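Local coordinates for xylulose kinase (Escherichia coli, PDB 2ITM), which phosphorylates D-xylulose at the expense of ATP, giving D-xylulose 5-phosphate, as a homodimeric FGGY-family sugar kinase, at residues 243-254 against 386-397. Sequence-based numbering, arbitrary orientation.
Sequences MVDANQAMLSLG and KPQSVTLIGGGA
M250, L251 and S252 pair in parallel with T391, L392 and I393, joining strands 249-253 and 390-393 at the middle of the mixed sheet in the C-terminal, actin-like ATPase domain. The ladder alternates: T391 N donates to A249 O, L251 N to T391 O (2.7 Å), I393 N to L251 O and L253 N to I393 O. On one face, M250 CE meets I393 CD1 at 3.7 Å; the flexible thioether chain, bent at chi3 (-85°), carries the methyl there, and helix 233-241 covers both residues. T391 shares this face; its OG1 is hydrogen-bonded to R417 NE, so the buried hydroxyl has a partner. On the other face, L251 and L392 lie side by side, CD2 of L251 3.8 Å from CD1 of L392. Past strand 390-393 the chain turns back and G396 N donates to L253 O (2.6 Å). Glycine suits G394, whose backbone angles and closeness to L253 disfavour a CB, and G396, where a CB would strike L253 O. At the opposite end, N247 OD1 accepts K386 N at 2.9 Å, the donor lying above the amide plane, while a water links N247 O to Q388 N. Directional backbone bonds thus fix the register, apolar side chains pack on both faces, and side-chain and water-mediated links between the segments gather at the N247 end.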
ATOM      1  N   MET A 243     -24.314  31.682   0.002  1.00 32.60           N
ATOM      2  CA  MET A 243     -23.241  31.988  -0.902  1.00 34.83           C
ATOM      3  C   MET A 243     -23.751  32.622  -2.175  1.00 35.16           C
ATOM      4  O   MET A 243     -24.390  31.983  -2.983  1.00 49.55           O
ATOM      5  CB  MET A 243     -22.409  30.738  -1.184  1.00 45.32           C
ATOM      6  CG  MET A 243     -20.918  30.939  -1.066  1.00 43.76           C
ATOM      7  SD  MET A 243     -20.166  30.482   0.484  1.00 45.44           S
ATOM      8  CE  MET A 243     -21.162  31.361   1.626  1.00 19.52           C
ATOM      9  N   VAL A 244     -23.463  33.900  -2.342  1.00 38.52           N
ATOM     10  CA  VAL A 244     -24.384  34.801  -2.993  1.00 30.58           C
ATOM     11  C   VAL A 244     -23.696  35.934  -3.759  1.00 25.48           C
ATOM     12  O   VAL A 244     -24.191  36.372  -4.780  1.00 29.03           O
ATOM     13  CB  VAL A 244     -25.405  35.337  -1.993  1.00 55.94           C
ATOM     14  CG1 VAL A 244     -25.583  36.819  -2.130  1.00 52.47           C
ATOM     15  CG2 VAL A 244     -26.710  34.590  -2.101  1.00 39.25           C
ATOM     16  N   ASP A 245     -22.553  36.390  -3.273  1.00 24.31           N
ATOM     17  CA  ASP A 245     -21.836  37.480  -3.922  1.00 34.46           C
ATOM     18  C   ASP A 245     -20.389  37.145  -4.270  1.00 30.95           C
ATOM     19  O   ASP A 245     -19.796  36.250  -3.696  1.00 30.52           O
ATOM     20  CB  ASP A 245     -21.878  38.739  -3.064  1.00 28.26           C
ATOM     21  CG  ASP A 245     -23.225  39.388  -3.076  1.00 53.67           C
ATOM     22  OD1 ASP A 245     -23.813  39.576  -4.137  1.00 35.75           O
ATOM     23  OD2 ASP A 245     -23.771  39.773  -2.036  1.00 32.31           O
ATOM     24  N   ALA A 246     -19.833  37.900  -5.205  1.00 29.68           N
ATOM     25  CA  ALA A 246     -18.467  37.717  -5.650  1.00 31.36           C
ATOM     26  C   ALA A 246     -17.479  37.450  -4.525  1.00 37.67           C
ATOM     27  O   ALA A 246     -17.430  38.173  -3.541  1.00 31.92           O
ATOM     28  CB  ALA A 246     -18.022  38.887  -6.468  1.00 31.50           C
ATOM     29  N   ASN A 247     -16.699  36.391  -4.698  1.00 31.63           N
ATOM     30  CA  ASN A 247     -15.673  35.982  -3.754  1.00 33.82           C
ATOM     31  C   ASN A 247     -16.170  35.366  -2.456  1.00 34.92           C
ATOM     32  O   ASN A 247     -15.388  35.112  -1.562  1.00 38.75           O
ATOM     33  CB  ASN A 247     -14.697  37.122  -3.472  1.00 38.53           C
ATOM     34  CG  ASN A 247     -14.026  37.639  -4.728  1.00 39.16           C
ATOM     35  OD1 ASN A 247     -13.316  36.913  -5.408  1.00 46.63           O
ATOM     36  ND2 ASN A 247     -14.260  38.895  -5.040  1.00 36.43           N
ATOM     37  N   GLN A 248     -17.464  35.118  -2.352  1.00 27.48           N
ATOM     38  CA  GLN A 248     -17.937  34.171  -1.360  1.00 34.49           C
ATOM     39  C   GLN A 248     -17.607  32.748  -1.770  1.00 32.75           C
ATOM     40  O   GLN A 248     -17.763  32.379  -2.918  1.00 32.01           O
ATOM     41  CB  GLN A 248     -19.434  34.325  -1.107  1.00 43.76           C
ATOM     42  CG  GLN A 248     -19.826  35.631  -0.449  1.00 31.73           C
ATOM     43  CD  GLN A 248     -21.300  35.705  -0.165  1.00 35.42           C
ATOM     44  OE1 GLN A 248     -22.086  36.098  -0.994  1.00 42.35           O
ATOM     45  NE2 GLN A 248     -21.674  35.353   1.042  1.00 38.41           N
ATOM     46  N   ALA A 249     -17.130  31.964  -0.818  1.00 35.35           N
ATOM     47  CA  ALA A 249     -16.663  30.622  -1.093  1.00 29.85           C
ATOM     48  C   ALA A 249     -16.995  29.679   0.040  1.00 34.80           C
ATOM     49  O   ALA A 249     -16.920  30.045   1.207  1.00 20.43           O
ATOM     50  CB  ALA A 249     -15.187  30.621  -1.354  1.00 29.48           C
ATOM     51  N   MET A 250     -17.353  28.456  -0.329  1.00 21.86           N
ATOM     52  CA  MET A 250     -17.609  27.400   0.626  1.00 28.50           C
ATOM     53  C   MET A 250     -16.860  26.126   0.285  1.00 25.38           C
ATOM     54  O   MET A 250     -16.693  25.790  -0.872  1.00 26.20           O
ATOM     55  CB  MET A 250     -19.105  27.130   0.752  1.00 38.75           C
ATOM     56  CG  MET A 250     -19.728  26.475  -0.459  1.00 53.14           C
ATOM     57  SD  MET A 250     -21.524  26.450  -0.496  1.00 49.35           S
ATOM     58  CE  MET A 250     -21.836  25.000   0.449  1.00 35.53           C
ATOM     59  N   LEU A 251     -16.412  25.427   1.314  1.00 19.22           N
ATOM     60  CA  LEU A 251     -15.825  24.110   1.173  1.00 30.05           C
ATOM     61  C   LEU A 251     -16.649  23.089   1.926  1.00 27.42           C
ATOM     62  O   LEU A 251     -16.772  23.161   3.135  1.00 22.56           O
ATOM     63  CB  LEU A 251     -14.387  24.097   1.688  1.00 29.14           C
ATOM     64  CG  LEU A 251     -13.648  22.766   1.777  1.00 33.26           C
ATOM     65  CD1 LEU A 251     -13.397  22.181   0.414  1.00 26.43           C
ATOM     66  CD2 LEU A 251     -12.351  22.934   2.511  1.00 40.01           C
ATOM     67  N   SER A 252     -17.223  22.144   1.199  1.00 22.46           N
ATOM     68  CA  SER A 252     -18.040  21.134   1.833  1.00 28.25           C
ATOM     69  C   SER A 252     -17.274  19.853   2.052  1.00 34.04           C
ATOM     70  O   SER A 252     -16.977  19.129   1.119  1.00 31.46           O
ATOM     71  CB  SER A 252     -19.325  20.877   1.070  1.00 46.95           C
ATOM     72  OG  SER A 252     -20.156  19.968   1.761  1.00 42.90           O
ATOM     73  N   LEU A 253     -16.964  19.590   3.310  1.00 28.86           N
ATOM     74  CA  LEU A 253     -16.344  18.347   3.697  1.00 34.93           C
ATOM     75  C   LEU A 253     -17.405  17.317   4.057  1.00 37.26           C
ATOM     76  O   LEU A 253     -17.341  16.681   5.092  1.00 47.43           O
ATOM     77  CB  LEU A 253     -15.380  18.581   4.857  1.00 48.24           C
ATOM     78  CG  LEU A 253     -14.616  19.906   4.862  1.00 47.72           C
ATOM     79  CD1 LEU A 253     -14.181  20.259   6.238  1.00 61.26           C
ATOM     80  CD2 LEU A 253     -13.434  19.855   3.960  1.00 34.20           C
ATOM     81  N   GLY A 254     -18.384  17.175   3.180  1.00 39.32           N
ATOM     82  CA  GLY A 254     -19.478  16.261   3.397  1.00 40.95           C
ATOM     83  C   GLY A 254     -19.235  14.932   2.723  1.00 46.33           C
ATOM     84  O   GLY A 254     -18.104  14.569   2.442  1.00 50.39           O
ATOM     85  N   LYS A 386     -10.819  35.416  -4.974  1.00 48.10           N
ATOM     86  CA  LYS A 386     -10.106  35.869  -3.791  1.00 41.91           C
ATOM     87  C   LYS A 386     -11.016  36.061  -2.589  1.00 34.90           C
ATOM     88  O   LYS A 386     -11.585  37.123  -2.386  1.00 33.70           O
ATOM     89  CB  LYS A 386      -9.329  37.148  -4.094  1.00 63.31           C
ATOM     90  CG  LYS A 386      -8.535  37.718  -2.928  1.00 67.66           C
ATOM     91  CD  LYS A 386      -7.632  36.697  -2.283  1.00 73.52           C
ATOM     92  CE  LYS A 386      -8.006  36.476  -0.829  1.00 78.19           C
ATOM     93  NZ  LYS A 386      -7.951  35.038  -0.421  1.00 56.22           N
ATOM     94  N   PRO A 387     -11.140  35.015  -1.790  1.00 33.51           N
ATOM     95  CA  PRO A 387     -12.071  35.013  -0.668  1.00 41.22           C
ATOM     96  C   PRO A 387     -11.520  35.752   0.548  1.00 42.78           C
ATOM     97  O   PRO A 387     -10.340  35.657   0.830  1.00 44.31           O
ATOM     98  CB  PRO A 387     -12.252  33.528  -0.370  1.00 35.29           C
ATOM     99  CG  PRO A 387     -11.099  32.871  -0.962  1.00 47.39           C
ATOM    100  CD  PRO A 387     -10.684  33.664  -2.139  1.00 42.09           C
ATOM    101  N   GLN A 388     -12.373  36.467   1.240  1.00 43.30           N
ATOM    102  CA  GLN A 388     -12.034  36.986   2.556  1.00 36.15           C
ATOM    103  C   GLN A 388     -12.038  35.879   3.582  1.00 46.65           C
ATOM    104  O   GLN A 388     -11.237  35.854   4.506  1.00 36.40           O
ATOM    105  CB  GLN A 388     -13.049  38.026   2.992  1.00 48.16           C
ATOM    106  CG  GLN A 388     -13.402  39.067   1.968  1.00 68.41           C
ATOM    107  CD  GLN A 388     -14.503  39.978   2.456  1.00 56.15           C
ATOM    108  OE1 GLN A 388     -14.544  40.326   3.627  1.00 79.16           O
ATOM    109  NE2 GLN A 388     -15.394  40.356   1.570  1.00 69.48           N
ATOM    110  N   SER A 389     -12.982  34.971   3.417  1.00 38.62           N
ATOM    111  CA  SER A 389     -13.043  33.781   4.223  1.00 38.14           C
ATOM    112  C   SER A 389     -13.586  32.640   3.390  1.00 34.89           C
ATOM    113  O   SER A 389     -14.141  32.858   2.340  1.00 35.66           O
ATOM    114  CB  SER A 389     -13.923  34.015   5.446  1.00 44.50           C
ATOM    115  OG  SER A 389     -13.196  33.839   6.637  1.00 42.34           O
ATOM    116  N   VAL A 390     -13.416  31.434   3.893  1.00 28.04           N
ATOM    117  CA  VAL A 390     -14.051  30.285   3.322  1.00 33.96           C
ATOM    118  C   VAL A 390     -14.999  29.661   4.328  1.00 25.46           C
ATOM    119  O   VAL A 390     -14.596  29.256   5.391  1.00 34.38           O
ATOM    120  CB  VAL A 390     -13.018  29.268   2.842  1.00 20.17           C
ATOM    121  CG1 VAL A 390     -13.667  27.958   2.517  1.00 44.07           C
ATOM    122  CG2 VAL A 390     -12.284  29.799   1.654  1.00 28.30           C
ATOM    123  N   THR A 391     -16.265  29.618   3.962  1.00 34.10           N
ATOM    124  CA  THR A 391     -17.232  28.872   4.703  1.00 34.33           C
ATOM    125  C   THR A 391     -16.975  27.396   4.698  1.00 32.28           C
ATOM    126  O   THR A 391     -16.783  26.797   3.656  1.00 38.97           O
ATOM    127  CB  THR A 391     -18.650  29.195   4.242  1.00 43.72           C
ATOM    128  OG1 THR A 391     -19.151  30.289   5.000  1.00 29.49           O
ATOM    129  CG2 THR A 391     -19.583  28.094   4.624  1.00 26.28           C
ATOM    130  N   LEU A 392     -16.986  26.806   5.873  1.00 34.36           N
ATOM    131  CA  LEU A 392     -16.586  25.432   6.040  1.00 21.01           C
ATOM    132  C   LEU A 392     -17.727  24.663   6.684  1.00 41.58           C
ATOM    133  O   LEU A 392     -18.101  24.920   7.797  1.00 36.29           O
ATOM    134  CB  LEU A 392     -15.331  25.376   6.899  1.00 32.11           C
ATOM    135  CG  LEU A 392     -14.582  24.070   7.082  1.00 41.14           C
ATOM    136  CD1 LEU A 392     -14.183  23.427   5.780  1.00 60.24           C
ATOM    137  CD2 LEU A 392     -13.394  24.301   7.935  1.00 36.84           C
ATOM    138  N   ILE A 393     -18.279  23.715   5.942  1.00 36.98           N
ATOM    139  CA  ILE A 393     -19.390  22.922   6.422  1.00 31.87           C
ATOM    140  C   ILE A 393     -19.240  21.456   6.051  1.00 35.44           C
ATOM    141  O   ILE A 393     -18.364  21.092   5.283  1.00 32.51           O
ATOM    142  CB  ILE A 393     -20.713  23.466   5.885  1.00 41.36           C
ATOM    143  CG1 ILE A 393     -20.689  23.523   4.366  1.00 35.82           C
ATOM    144  CG2 ILE A 393     -21.003  24.832   6.461  1.00 37.39           C
ATOM    145  CD1 ILE A 393     -21.979  23.313   3.767  1.00 36.51           C
ATOM    146  N   GLY A 394     -20.116  20.629   6.609  1.00 36.46           N
ATOM    147  CA  GLY A 394     -20.123  19.208   6.336  1.00 28.60           C
ATOM    148  C   GLY A 394     -19.576  18.426   7.504  1.00 37.44           C
ATOM    149  O   GLY A 394     -18.921  18.983   8.364  1.00 36.64           O
ATOM    150  N   GLY A 395     -19.847  17.130   7.531  1.00 36.84           N
ATOM    151  CA  GLY A 395     -19.427  16.281   8.624  1.00 52.17           C
ATOM    152  C   GLY A 395     -17.926  16.185   8.796  1.00 53.70           C
ATOM    153  O   GLY A 395     -17.438  16.052   9.908  1.00 55.94           O
ATOM    154  N   GLY A 396     -17.192  16.261   7.695  1.00 44.82           N
ATOM    155  CA  GLY A 396     -15.747  16.361   7.750  1.00 48.28           C
ATOM    156  C   GLY A 396     -15.238  17.559   8.521  1.00 33.98           C
ATOM    157  O   GLY A 396     -14.130  17.558   9.006  1.00 40.18           O
ATOM    158  N   ALA A 397     -16.085  18.577   8.637  1.00 38.73           N
ATOM    159  CA  ALA A 397     -15.691  19.860   9.189  1.00 33.13           C
ATOM    160  C   ALA A 397     -15.819  19.918  10.691  1.00 44.88           C
ATOM    161  O   ALA A 397     -15.632  20.968  11.285  1.00 34.83           O
ATOM    162  CB  ALA A 397     -16.495  20.939   8.579  1.00 36.60           C
TER
HETATM  163  O   HOH W   1     -15.107  35.739   0.811  1.00 41.77           O